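Pyridoxal kinase (Entamoeba histolytica, PDB 4S1H) probably phosphorylates pyridoxal with ATP to give pyridoxal 5'-phosphate, as a magnesium-dependent enzyme of the ribokinase-like pyridoxal kinase family. Local coordinates at residues V55-I61 with D88-T93; L147-L153 with A164-L168; C13-V17 with E257-I261; I134-I140 with L168-P174. All coordinates share one frame; numbering follows the deposited sequence.

Contact 1 (V55-I61 with D88-T93); sequences VLLNDFI and DLVYET
L89 reaches across from helix 87-100 to the first turn of helix 57-69, and its two methyls do different jobs. CD2 lies 3.6 Å from F60 CB and also meets the backbone of L57, 3.7 Å from L57 CA, whereas CD1 turns to the loop ahead of the helix and rests 3.5 Å from V55 O. L57 adds its own contacts: its CD1 packs 3.9 Å from E92 CB, and its CB and CD2 slide past the carboxylate of D88. The third main contributor, F60, has CG anti to its backbone N (chi1 -178°), which carries the ring out to the second helix. E92 CG meets this ring at its edge, 3.8 Å from F60 CE2, with the carboxylate plane nearly perpendicular to the ring. T93 OG1 comes within 3.3 Å of F60 CZ, but its hydrogen bond goes back to L89 O in its own helix. No direct hydrogen bond joins the segments; one water does, accepting from L57 N and donating to D88 OD2, while D88 OD1 is hydrogen-bonded to S86 OG. A salt bridge to R96 holds the outer end of E92. The two short helical segments run 10.2 Å apart at 24°, nearly parallel, in the helical layer of the alpha/beta ribokinase-like fold. Helix 124-133 covers V90, F84 packs on L89 and T93, and H40 of the second subunit packs against V55.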
loop_
_atom_site.group_PDB
_atom_site.type_symbol
_atom_site.label_atom_id
_atom_site.label_comp_id
_atom_site.label_asym_id
_atom_site.label_seq_id
_atom_site.Cartn_x
_atom_site.Cartn_y
_atom_site.Cartn_z
ATOM N N VAL A 55 6.757 -11.171 8.910
ATOM C CA VAL A 55 5.481 -11.815 9.129
ATOM C C VAL A 55 5.660 -13.284 9.545
ATOM O O VAL A 55 6.505 -14.000 8.985
ATOM C CB VAL A 55 4.561 -11.621 7.910
ATOM C CG1 VAL A 55 3.316 -12.504 7.976
ATOM C CG2 VAL A 55 4.173 -10.134 7.799
ATOM N N LEU A 56 4.913 -13.709 10.560
ATOM C CA LEU A 56 5.027 -15.076 11.080
ATOM C C LEU A 56 4.191 -16.031 10.237
ATOM O O LEU A 56 3.111 -15.666 9.722
ATOM C CB LEU A 56 4.548 -15.144 12.532
ATOM C CG LEU A 56 5.292 -14.314 13.565
ATOM C CD1 LEU A 56 4.545 -14.398 14.887
ATOM C CD2 LEU A 56 6.727 -14.801 13.693
ATOM N N LEU A 57 4.704 -17.252 10.071
ATOM C CA LEU A 57 4.026 -18.259 9.274
ATOM C C LEU A 57 2.540 -18.421 9.633
ATOM O O LEU A 57 1.691 -18.507 8.739
ATOM C CB LEU A 57 4.708 -19.602 9.450
ATOM C CG LEU A 57 4.161 -20.789 8.658
ATOM C CD1 LEU A 57 4.119 -20.492 7.163
ATOM C CD2 LEU A 57 5.007 -22.016 8.969
ATOM N N ASN A 58 2.222 -18.499 10.924
ATOM C CA ASN A 58 0.819 -18.751 11.297
ATOM C C ASN A 58 -0.114 -17.633 10.826
ATOM O O ASN A 58 -1.249 -17.883 10.385
ATOM C CB ASN A 58 0.680 -19.028 12.793
ATOM C CG ASN A 58 0.855 -17.789 13.648
ATOM O OD1 ASN A 58 1.940 -17.208 13.705
ATOM N ND2 ASN A 58 -0.223 -17.369 14.315
ATOM N N ASP A 59 0.374 -16.394 10.892
ATOM C CA ASP A 59 -0.379 -15.248 10.409
ATOM C C ASP A 59 -0.519 -15.270 8.884
ATOM O O ASP A 59 -1.578 -14.982 8.348
ATOM C CB ASP A 59 0.251 -13.924 10.893
ATOM C CG ASP A 59 0.106 -13.733 12.405
ATOM O OD1 ASP A 59 -0.945 -14.108 12.965
ATOM O OD2 ASP A 59 1.065 -13.251 13.049
ATOM N N PHE A 60 0.549 -15.628 8.180
ATOM C CA PHE A 60 0.490 -15.753 6.745
ATOM C C PHE A 60 -0.559 -16.808 6.314
ATOM O O PHE A 60 -1.365 -16.570 5.411
ATOM C CB PHE A 60 1.913 -16.087 6.252
ATOM C CG PHE A 60 2.054 -16.199 4.768
ATOM C CD1 PHE A 60 2.131 -15.068 3.964
ATOM C CD2 PHE A 60 2.083 -17.429 4.161
ATOM C CE1 PHE A 60 2.271 -15.174 2.576
ATOM C CE2 PHE A 60 2.250 -17.556 2.773
ATOM C CZ PHE A 60 2.334 -16.430 1.984
ATOM N N ILE A 61 -0.530 -17.977 6.950
ATOM C CA ILE A 61 -1.526 -19.018 6.695
ATOM C C ILE A 61 -2.944 -18.545 6.993
ATOM O O ILE A 61 -3.871 -18.751 6.203
ATOM C CB ILE A 61 -1.177 -20.315 7.477
ATOM C CG1 ILE A 61 0.103 -20.927 6.904
ATOM C CG2 ILE A 61 -2.303 -21.312 7.428
ATOM C CD1 ILE A 61 0.664 -22.051 7.743
ATOM N N ASP A 88 10.216 -20.725 5.618
ATOM C CA ASP A 88 8.876 -21.287 5.890
ATOM C C ASP A 88 7.782 -20.646 5.045
ATOM O O ASP A 88 6.882 -21.331 4.550
ATOM C CB ASP A 88 8.545 -21.291 7.397
ATOM C CG ASP A 88 8.651 -19.909 8.063
ATOM O OD1 ASP A 88 8.974 -18.902 7.392
ATOM O OD2 ASP A 88 8.440 -19.842 9.304
ATOM N N LEU A 89 7.883 -19.328 4.866
ATOM C CA LEU A 89 6.887 -18.575 4.086
ATOM C C LEU A 89 7.044 -18.937 2.607
ATOM O O LEU A 89 6.066 -18.942 1.871
ATOM C CB LEU A 89 7.025 -17.062 4.279
ATOM C CG LEU A 89 6.873 -16.514 5.707
ATOM C CD1 LEU A 89 7.244 -15.037 5.711
ATOM C CD2 LEU A 89 5.477 -16.758 6.225
ATOM N N VAL A 90 8.258 -19.244 2.164
ATOM C CA VAL A 90 8.455 -19.605 0.784
ATOM C C VAL A 90 7.791 -20.948 0.490
ATOM O O VAL A 90 7.124 -21.086 -0.531
ATOM C CB VAL A 90 9.960 -19.655 0.404
ATOM C CG1 VAL A 90 10.156 -20.091 -1.049
ATOM C CG2 VAL A 90 10.616 -18.293 0.631
ATOM N N TYR A 91 8.038 -21.942 1.344
ATOM C CA TYR A 91 7.459 -23.273 1.141
ATOM C C TYR A 91 5.933 -23.213 1.221
ATOM O O TYR A 91 5.263 -23.835 0.414
ATOM C CB TYR A 91 8.045 -24.317 2.087
ATOM C CG TYR A 91 9.487 -24.660 1.743
ATOM C CD1 TYR A 91 9.805 -25.173 0.509
ATOM C CD2 TYR A 91 10.507 -24.428 2.653
ATOM C CE1 TYR A 91 11.119 -25.483 0.174
ATOM C CE2 TYR A 91 11.821 -24.736 2.334
ATOM C CZ TYR A 91 12.106 -25.255 1.092
ATOM O OH TYR A 91 13.400 -25.552 0.724
ATOM N N GLU A 92 5.392 -22.413 2.131
ATOM C CA GLU A 92 3.937 -22.249 2.177
ATOM C C GLU A 92 3.388 -21.568 0.920
ATOM O O GLU A 92 2.367 -22.005 0.363
ATOM C CB GLU A 92 3.532 -21.464 3.395
ATOM C CG GLU A 92 2.024 -21.276 3.559
ATOM C CD GLU A 92 1.203 -22.555 3.525
ATOM O OE1 GLU A 92 1.732 -23.694 3.701
ATOM O OE2 GLU A 92 -0.026 -22.402 3.331
ATOM N N THR A 93 4.103 -20.560 0.433
ATOM C CA THR A 93 3.746 -19.915 -0.814
ATOM C C THR A 93 3.730 -20.922 -1.963
ATOM O O THR A 93 2.849 -20.861 -2.818
ATOM C CB THR A 93 4.680 -18.751 -1.118
ATOM O OG1 THR A 93 4.456 -17.716 -0.149
ATOM C CG2 THR A 93 4.454 -18.202 -2.520
HETATM O O HOH W 1 7.559 -17.610 10.604
#

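Contact 2 (L147-L153 with A164-L168); sequences LSFLTGL and ACHIL
With CG anti to the backbone N (chi1 -176°), L147 sends its branched end toward helix 158-170, while the chi1 of 60° at T151 sets OG1 between backbone N and carbonyl carbon and turns CG2 toward the same helix. Both side chains close on A164, whose small CB sits 3.8 Å from L147 CG and 3.7 Å from T151 OG1. The branches of L147 then part: CD1 slides alongside L168, 3.7 Å from L168 CD1, and CD2 lies 4.1 Å from C165 SG. The T151 side chain crosses that of L168 at about a right angle, CG2 lying 3.8 Å from L168 CG and touching A164 O. L153 CD1 lies against A164, 3.9 Å from A164 CA, and brushes I167.

The T151 hydroxyl donates to L147 O and accepts from L153 N within its own segment, and the second bond closes an ST turn; together they fix its rotation and keep the methyl facing the other helix. G152 turns the chain with positive phi.

The short helical segments lie 9.7 Å apart at 50°; no hydrogen bond crosses between them, and most of the meeting groups are apolar. They pack side by side, with C165, L147 and L168 resting on strand 175-183, as in the alpha/beta ribokinase-like fold, and near the nucleotide site: the side chains of L147 and the ADP-binding N143 are about 6 Å apart.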
loop_
_atom_site.group_PDB
_atom_site.type_symbol
_atom_site.label_atom_id
_atom_site.label_comp_id
_atom_site.label_asym_id
_atom_site.label_seq_id
_atom_site.Cartn_x
_atom_site.Cartn_y
_atom_site.Cartn_z
ATOM N N LEU A 147 20.769 -14.312 -9.978
ATOM C CA LEU A 147 20.992 -15.408 -10.923
ATOM C C LEU A 147 22.153 -16.304 -10.500
ATOM O O LEU A 147 22.049 -17.523 -10.546
ATOM C CB LEU A 147 21.198 -14.881 -12.360
ATOM C CG LEU A 147 21.347 -15.915 -13.481
ATOM C CD1 LEU A 147 20.089 -16.784 -13.618
ATOM C CD2 LEU A 147 21.618 -15.218 -14.801
ATOM N N SER A 148 23.255 -15.704 -10.060
ATOM C CA SER A 148 24.381 -16.473 -9.575
ATOM C C SER A 148 24.040 -17.316 -8.339
ATOM O O SER A 148 24.440 -18.483 -8.243
ATOM C CB SER A 148 25.538 -15.521 -9.282
ATOM O OG SER A 148 26.670 -16.211 -8.829
ATOM N N PHE A 149 23.300 -16.746 -7.402
ATOM C CA PHE A 149 22.861 -17.486 -6.208
ATOM C C PHE A 149 21.889 -18.618 -6.527
ATOM O O PHE A 149 21.893 -19.620 -5.834
ATOM C CB PHE A 149 22.212 -16.559 -5.154
ATOM C CG PHE A 149 23.162 -15.573 -4.515
ATOM C CD1 PHE A 149 24.516 -15.879 -4.341
ATOM C CD2 PHE A 149 22.697 -14.342 -4.044
ATOM C CE1 PHE A 149 25.388 -14.974 -3.753
ATOM C CE2 PHE A 149 23.576 -13.435 -3.451
ATOM C CZ PHE A 149 24.919 -13.752 -3.307
ATOM N N LEU A 150 21.069 -18.457 -7.558
ATOM C CA LEU A 150 20.105 -19.476 -7.922
ATOM C C LEU A 150 20.714 -20.627 -8.699
ATOM O O LEU A 150 20.074 -21.673 -8.817
ATOM C CB LEU A 150 18.973 -18.868 -8.754
ATOM C CG LEU A 150 18.080 -17.897 -8.037
ATOM C CD1 LEU A 150 17.230 -17.138 -9.059
ATOM C CD2 LEU A 150 17.227 -18.649 -7.018
ATOM N N THR A 151 21.920 -20.451 -9.256
ATOM C CA THR A 151 22.550 -21.472 -10.099
ATOM C C THR A 151 23.898 -21.994 -9.583
ATOM O O THR A 151 24.364 -23.076 -9.998
ATOM C CB THR A 151 22.776 -20.946 -11.524
ATOM O OG1 THR A 151 23.632 -19.799 -11.484
ATOM C CG2 THR A 151 21.488 -20.595 -12.171
ATOM N N GLY A 152 24.554 -21.237 -8.702
ATOM C CA GLY A 152 25.912 -21.560 -8.275
ATOM C C GLY A 152 26.989 -21.218 -9.287
ATOM O O GLY A 152 28.132 -21.676 -9.157
ATOM N N LEU A 153 26.643 -20.438 -10.316
ATOM C CA LEU A 153 27.586 -20.011 -11.353
ATOM C C LEU A 153 27.875 -18.518 -11.193
ATOM O O LEU A 153 27.020 -17.733 -10.792
ATOM C CB LEU A 153 26.978 -20.258 -12.735
ATOM C CG LEU A 153 26.789 -21.704 -13.202
ATOM C CD1 LEU A 153 26.475 -21.773 -14.685
ATOM C CD2 LEU A 153 28.023 -22.546 -12.904
ATOM N N ALA A 164 24.199 -19.478 -17.164
ATOM C CA ALA A 164 23.424 -19.661 -15.958
ATOM C C ALA A 164 21.934 -19.791 -16.318
ATOM O O ALA A 164 21.213 -20.595 -15.711
ATOM C CB ALA A 164 23.667 -18.511 -14.986
ATOM N N CYS A 165 21.471 -19.018 -17.304
ATOM C CA CYS A 165 20.050 -19.114 -17.727
ATOM C C CYS A 165 19.757 -20.513 -18.250
ATOM O O CYS A 165 18.683 -21.054 -18.011
ATOM C CB CYS A 165 19.704 -18.091 -18.806
ATOM S SG CYS A 165 19.520 -16.409 -18.165
ATOM N N HIS A 166 20.701 -21.091 -18.976
ATOM C CA HIS A 166 20.512 -22.457 -19.463
ATOM C C HIS A 166 20.086 -23.416 -18.339
ATOM O O HIS A 166 19.109 -24.186 -18.483
ATOM C CB HIS A 166 21.776 -22.927 -20.159
ATOM C CG HIS A 166 21.713 -24.349 -20.622
ATOM N ND1 HIS A 166 20.970 -24.726 -21.723
ATOM C CD2 HIS A 166 22.203 -25.488 -20.080
ATOM C CE1 HIS A 166 21.068 -26.034 -21.886
ATOM N NE2 HIS A 166 21.810 -26.522 -20.905
ATOM N N ILE A 167 20.792 -23.334 -17.211
ATOM C CA ILE A 167 20.587 -24.249 -16.102
ATOM C C ILE A 167 19.116 -24.148 -15.657
ATOM O O ILE A 167 18.427 -25.153 -15.460
ATOM C CB ILE A 167 21.496 -23.897 -14.898
ATOM C CG1 ILE A 167 22.997 -24.107 -15.229
ATOM C CG2 ILE A 167 21.107 -24.682 -13.662
ATOM C CD1 ILE A 167 23.408 -25.531 -15.520
ATOM N N LEU A 168 18.629 -22.925 -15.585
ATOM C CA LEU A 168 17.253 -22.707 -15.135
ATOM C C LEU A 168 16.210 -23.067 -16.177
ATOM O O LEU A 168 15.155 -23.600 -15.823
ATOM C CB LEU A 168 17.078 -21.264 -14.673
ATOM C CG LEU A 168 17.975 -20.880 -13.512
ATOM C CD1 LEU A 168 17.561 -19.472 -13.075
ATOM C CD2 LEU A 168 17.931 -21.840 -12.326
#

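Contact 3 (C13-V17 with E257-I261); sequences CSGFV and EINII
The loop after strand 5-9, which begins at the pyridoxal phosphate-binding S10, is tied to the loop after helix 234-250, near the ADP pocket: the side chain of I258 is about 8 Å from the bound nucleotide. The polar link is a hydrogen bond from F16 N to E257 OE1, 3.0 Å long and bent to 154° at the hydrogen. The donor stands 42° out of the carboxylate plane. E257 gets there by folding at chi2 (-70°), and its carboxylate lies close over G15, with OE1 3.3 Å from G15 CA. The other oxygen, OE2, accepts from Y47 OH and from two waters; one of these also donates to S14 O, and the second also bonds S14 OG. Both oxygens are engaged, which should hold the carboxylate in one orientation.

In the ribokinase-like fold such loops at the C-terminal end of the central sheet border the active site; this pair joins the first of them to a late part of the chain. The apolar half is built on F16. I260 CG2 lies over one face of its ring in a CH-pi contact, 3.7 Å from the centroid. I261 CG1 approaches obliquely, 3.4 Å from F16 CZ, and I258 O comes within 3.3 Å of F16 CD2. I24 of helix 18-28 touches F16, I260 and I261. N3 of the second subunit bonds S14 OG.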
loop_
_atom_site.group_PDB
_atom_site.type_symbol
_atom_site.label_atom_id
_atom_site.label_comp_id
_atom_site.label_asym_id
_atom_site.label_seq_id
_atom_site.Cartn_x
_atom_site.Cartn_y
_atom_site.Cartn_z
ATOM N N CYS A 13 6.908 1.056 6.080
ATOM C CA CYS A 13 5.991 2.175 6.435
ATOM C C CYS A 13 6.345 3.496 5.779
ATOM O O CYS A 13 5.489 4.288 5.410
ATOM C CB CYS A 13 5.937 2.382 7.952
ATOM S SG CYS A 13 5.409 0.925 8.854
ATOM N N SER A 14 7.650 3.715 5.597
ATOM C CA SER A 14 8.205 4.886 4.959
ATOM C C SER A 14 9.091 4.410 3.821
ATOM O O SER A 14 9.753 3.355 3.920
ATOM C CB SER A 14 9.040 5.652 5.950
ATOM O OG SER A 14 9.581 6.848 5.409
ATOM N N GLY A 15 9.056 5.164 2.747
ATOM C CA GLY A 15 9.761 4.767 1.529
ATOM C C GLY A 15 9.138 3.679 0.689
ATOM O O GLY A 15 7.982 3.295 0.860
ATOM N N PHE A 16 9.911 3.170 -0.263
ATOM C CA PHE A 16 9.353 2.422 -1.385
ATOM C C PHE A 16 10.239 1.218 -1.703
ATOM O O PHE A 16 11.277 1.328 -2.368
ATOM C CB PHE A 16 9.159 3.350 -2.599
ATOM C CG PHE A 16 8.595 4.702 -2.235
ATOM C CD1 PHE A 16 7.270 4.830 -1.882
ATOM C CD2 PHE A 16 9.425 5.823 -2.143
ATOM C CE1 PHE A 16 6.756 6.066 -1.493
ATOM C CE2 PHE A 16 8.922 7.067 -1.761
ATOM C CZ PHE A 16 7.576 7.185 -1.432
ATOM N N VAL A 17 9.811 0.069 -1.210
ATOM C CA VAL A 17 10.302 -1.253 -1.660
ATOM C C VAL A 17 9.134 -2.221 -1.703
ATOM O O VAL A 17 8.049 -1.915 -1.176
ATOM C CB VAL A 17 11.432 -1.825 -0.761
ATOM C CG1 VAL A 17 12.644 -0.906 -0.761
ATOM C CG2 VAL A 17 10.950 -2.075 0.656
ATOM N N GLU A 257 15.834 6.885 -1.298
ATOM C CA GLU A 257 14.487 6.534 -1.794
ATOM C C GLU A 257 14.226 7.043 -3.208
ATOM O O GLU A 257 14.565 8.193 -3.518
ATOM C CB GLU A 257 13.410 7.125 -0.886
ATOM C CG GLU A 257 13.487 6.700 0.566
ATOM C CD GLU A 257 13.143 5.251 0.846
ATOM O OE1 GLU A 257 12.653 4.472 -0.042
ATOM O OE2 GLU A 257 13.302 4.902 2.039
ATOM N N ILE A 258 13.668 6.177 -4.063
ATOM C CA ILE A 258 13.297 6.562 -5.426
ATOM C C ILE A 258 12.083 7.463 -5.402
ATOM O O ILE A 258 11.230 7.363 -4.500
ATOM C CB ILE A 258 13.053 5.360 -6.367
ATOM C CG1 ILE A 258 11.964 4.434 -5.819
ATOM C CG2 ILE A 258 14.370 4.623 -6.611
ATOM C CD1 ILE A 258 11.543 3.347 -6.768
ATOM N N ASN A 259 12.030 8.377 -6.369
ATOM C CA ASN A 259 11.009 9.429 -6.409
ATOM C C ASN A 259 9.687 8.967 -7.086
ATOM O O ASN A 259 9.156 9.644 -7.967
ATOM C CB ASN A 259 11.596 10.650 -7.106
ATOM C CG ASN A 259 10.807 11.909 -6.882
ATOM O OD1 ASN A 259 9.978 11.991 -5.969
ATOM N ND2 ASN A 259 11.089 12.924 -7.683
ATOM N N ILE A 260 9.138 7.863 -6.617
ATOM C CA ILE A 260 8.026 7.244 -7.282
ATOM C C ILE A 260 6.717 8.024 -7.074
ATOM O O ILE A 260 5.918 8.081 -7.991
ATOM C CB ILE A 260 7.925 5.738 -6.928
ATOM C CG1 ILE A 260 6.969 5.040 -7.895
ATOM C CG2 ILE A 260 7.502 5.512 -5.488
ATOM C CD1 ILE A 260 6.937 3.537 -7.720
ATOM N N ILE A 261 6.520 8.645 -5.916
ATOM C CA ILE A 261 5.235 9.380 -5.658
ATOM C C ILE A 261 5.057 10.562 -6.628
ATOM O O ILE A 261 4.020 10.701 -7.282
ATOM C CB ILE A 261 5.120 9.852 -4.199
ATOM C CG1 ILE A 261 5.134 8.665 -3.219
ATOM C CG2 ILE A 261 3.827 10.644 -3.978
ATOM C CD1 ILE A 261 4.004 7.660 -3.363
HETATM O O HOH W 2 12.392 2.789 3.362
HETATM O O HOH W 3 11.673 6.973 3.772
#

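Contact 4 (I134-I140 with L168-P174); sequences IKYADII and LHEQGIP
I173 overlaps I134 obliquely: its CD1 lies 3.7 Å from I134 CD1, and its CG1 rests 3.5 Å from I134 O. I173 belongs to the link from helix 158-170 to strand 175-183, which runs beside strand 139-140, so the contact joins the approach to strand 139-140 to the return end of a beta-alpha-beta crossover of the ribokinase-like fold; I140 makes backbone hydrogen bonds to V175 and L177. A chi1 of 57° at I134 swings CG1 over its own backbone and sends CD1 to L168 CD2, 3.9 Å away. I140 comes in from the strand and crosses L168 at about a right angle, CD1 to CD1 at 3.8 Å. Its CG2 meets I173 CG2, so I134, I140, L168 and I173 form one apolar patch, with C110 of strand 107-110 against I134.

K135 and Q171 cross obliquely, with the methylene CE of K135 3.7 Å from Q171 OE1. A water donates to both K135 O and Q171 O, bridging the backbones where no direct hydrogen bond does. P174 packs its ring against the carbonyls of A137 and D138, CD lying 3.3 Å from A137 O. Helix 158-170 is closed by a Schellman motif, with G172 at positive phi. H169 then fixes the exit of the chain: ND1 donates to I173 O over 2.7 Å, nearly straight at 172°, with the acceptor in the plane of the imidazole.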
loop_
_atom_site.group_PDB
_atom_site.type_symbol
_atom_site.label_atom_id
_atom_site.label_comp_id
_atom_site.label_asym_id
_atom_site.label_seq_id
_atom_site.Cartn_x
_atom_site.Cartn_y
_atom_site.Cartn_z
ATOM N N ILE A 134 11.061 -20.799 -7.859
ATOM C CA ILE A 134 11.224 -20.317 -9.228
ATOM C C ILE A 134 10.759 -21.336 -10.270
ATOM O O ILE A 134 10.401 -20.960 -11.379
ATOM C CB ILE A 134 12.663 -19.845 -9.558
ATOM C CG1 ILE A 134 13.709 -20.948 -9.315
ATOM C CG2 ILE A 134 13.004 -18.585 -8.765
ATOM C CD1 ILE A 134 15.073 -20.669 -9.913
ATOM N N LYS A 135 10.757 -22.613 -9.918
ATOM C CA LYS A 135 10.384 -23.666 -10.851
ATOM C C LYS A 135 8.919 -23.605 -11.246
ATOM O O LYS A 135 8.540 -24.208 -12.250
ATOM C CB LYS A 135 10.720 -25.050 -10.295
ATOM C CG LYS A 135 12.208 -25.261 -10.071
ATOM C CD LYS A 135 12.490 -26.682 -9.613
ATOM C CE LYS A 135 13.958 -26.884 -9.330
ATOM N NZ LYS A 135 14.173 -28.240 -8.758
ATOM N N TYR A 136 8.101 -22.882 -10.470
ATOM C CA TYR A 136 6.703 -22.705 -10.792
ATOM C C TYR A 136 6.408 -21.444 -11.618
ATOM O O TYR A 136 5.296 -21.262 -12.067
ATOM C CB TYR A 136 5.871 -22.722 -9.494
ATOM C CG TYR A 136 6.054 -24.020 -8.718
ATOM C CD1 TYR A 136 5.279 -25.155 -8.999
ATOM C CD2 TYR A 136 7.040 -24.135 -7.751
ATOM C CE1 TYR A 136 5.466 -26.346 -8.307
ATOM C CE2 TYR A 136 7.238 -25.318 -7.059
ATOM C CZ TYR A 136 6.456 -26.424 -7.335
ATOM O OH TYR A 136 6.668 -27.592 -6.624
ATOM N N ALA A 137 7.406 -20.594 -11.837
ATOM C CA ALA A 137 7.214 -19.300 -12.484
ATOM C C ALA A 137 7.125 -19.357 -13.994
ATOM O O ALA A 137 7.807 -20.156 -14.660
ATOM C CB ALA A 137 8.332 -18.342 -12.072
ATOM N N ASP A 138 6.310 -18.473 -14.542
ATOM C CA ASP A 138 6.251 -18.232 -15.974
ATOM C C ASP A 138 7.400 -17.328 -16.454
ATOM O O ASP A 138 7.854 -17.432 -17.591
ATOM C CB ASP A 138 4.893 -17.658 -16.303
ATOM C CG ASP A 138 3.779 -18.656 -16.029
ATOM O OD1 ASP A 138 3.593 -19.586 -16.872
ATOM O OD2 ASP A 138 3.171 -18.583 -14.943
ATOM N N ILE A 139 7.858 -16.447 -15.572
ATOM C CA ILE A 139 8.960 -15.544 -15.809
ATOM C C ILE A 139 9.626 -15.231 -14.482
ATOM O O ILE A 139 8.936 -15.094 -13.425
ATOM C CB ILE A 139 8.481 -14.279 -16.525
ATOM C CG1 ILE A 139 9.631 -13.349 -16.839
ATOM C CG2 ILE A 139 7.416 -13.549 -15.691
ATOM C CD1 ILE A 139 9.255 -12.215 -17.758
ATOM N N ILE A 140 10.937 -15.081 -14.499
ATOM C CA ILE A 140 11.659 -14.649 -13.321
ATOM C C ILE A 140 12.473 -13.409 -13.641
ATOM O O ILE A 140 12.942 -13.266 -14.779
ATOM C CB ILE A 140 12.513 -15.758 -12.684
ATOM C CG1 ILE A 140 13.671 -16.208 -13.590
ATOM C CG2 ILE A 140 11.645 -16.964 -12.350
ATOM C CD1 ILE A 140 14.651 -17.100 -12.849
ATOM N N LEU A 168 18.629 -22.925 -15.585
ATOM C CA LEU A 168 17.253 -22.707 -15.135
ATOM C C LEU A 168 16.210 -23.067 -16.177
ATOM O O LEU A 168 15.155 -23.600 -15.823
ATOM C CB LEU A 168 17.078 -21.264 -14.673
ATOM C CG LEU A 168 17.975 -20.880 -13.512
ATOM C CD1 LEU A 168 17.561 -19.472 -13.075
ATOM C CD2 LEU A 168 17.931 -21.840 -12.326
ATOM N N HIS A 169 16.465 -22.744 -17.435
ATOM C CA HIS A 169 15.611 -23.193 -18.528
ATOM C C HIS A 169 15.502 -24.725 -18.591
ATOM O O HIS A 169 14.431 -25.244 -18.851
ATOM C CB HIS A 169 16.085 -22.710 -19.878
ATOM C CG HIS A 169 16.002 -21.231 -20.090
ATOM N ND1 HIS A 169 14.889 -20.484 -19.784
ATOM C CD2 HIS A 169 16.891 -20.372 -20.649
ATOM C CE1 HIS A 169 15.108 -19.221 -20.117
ATOM N NE2 HIS A 169 16.312 -19.137 -20.664
ATOM N N GLU A 170 16.604 -25.438 -18.339
ATOM C CA GLU A 170 16.573 -26.918 -18.297
ATOM C C GLU A 170 15.659 -27.448 -17.176
ATOM O O GLU A 170 15.139 -28.540 -17.299
ATOM C CB GLU A 170 17.973 -27.481 -18.150
ATOM C CG GLU A 170 18.784 -27.323 -19.418
ATOM C CD GLU A 170 18.411 -28.326 -20.497
ATOM O OE1 GLU A 170 18.959 -29.455 -20.477
ATOM O OE2 GLU A 170 17.592 -27.971 -21.385
ATOM N N GLN A 171 15.494 -26.670 -16.103
ATOM C CA GLN A 171 14.531 -26.973 -15.018
ATOM C C GLN A 171 13.091 -26.654 -15.380
ATOM O O GLN A 171 12.168 -26.872 -14.561
ATOM C CB GLN A 171 14.890 -26.200 -13.757
ATOM C CG GLN A 171 16.221 -26.541 -13.135
ATOM C CD GLN A 171 16.619 -25.562 -12.053
ATOM O OE1 GLN A 171 15.808 -24.716 -11.624
ATOM N NE2 GLN A 171 17.864 -25.638 -11.616
ATOM N N GLY A 172 12.898 -26.046 -16.545
ATOM C CA GLY A 172 11.566 -25.738 -17.042
ATOM C C GLY A 172 11.166 -24.268 -17.057
ATOM O O GLY A 172 10.105 -23.971 -17.594
ATOM N N ILE A 173 12.000 -23.350 -16.568
ATOM C CA ILE A 173 11.596 -21.922 -16.465
ATOM C C ILE A 173 11.555 -21.291 -17.860
ATOM O O ILE A 173 12.575 -21.239 -18.534
ATOM C CB ILE A 173 12.508 -21.115 -15.535
ATOM C CG1 ILE A 173 12.389 -21.702 -14.110
ATOM C CG2 ILE A 173 12.125 -19.629 -15.565
ATOM C CD1 ILE A 173 13.468 -21.278 -13.143
ATOM N N PRO A 174 10.365 -20.844 -18.312
ATOM C CA PRO A 174 10.284 -20.406 -19.709
ATOM C C PRO A 174 11.009 -19.109 -20.048
ATOM O O PRO A 174 11.529 -19.007 -21.163
ATOM C CB PRO A 174 8.778 -20.242 -19.954
ATOM C CG PRO A 174 8.122 -20.950 -18.829
ATOM C CD PRO A 174 9.038 -20.862 -17.671
HETATM O O HOH W 4 9.543 -26.179 -13.794
#

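Contacts 2 and 4 form one continuous region: their centres are 11 Å apart, both use L168, and L150 CD2 of contact 2 lies 4.1 Å from I134 CD1 of contact 4. Along the chain, the loop closed by contact 4 encloses contact 2. Contact 1 precedes both and stays separate, its nearest atoms about 7 Å from contact 4. Contact 3 closes the long loop enclosing the other three; it lies on the opposite side of the chain's centre from contacts 2 and 4, with centres 30 Å away. A bound magnesium ion lies about 8 Å from the I140 side chain, one about 9 Å from L150's and one about 10 Å from I258's. Contacts 1 and 3 also touch the second subunit.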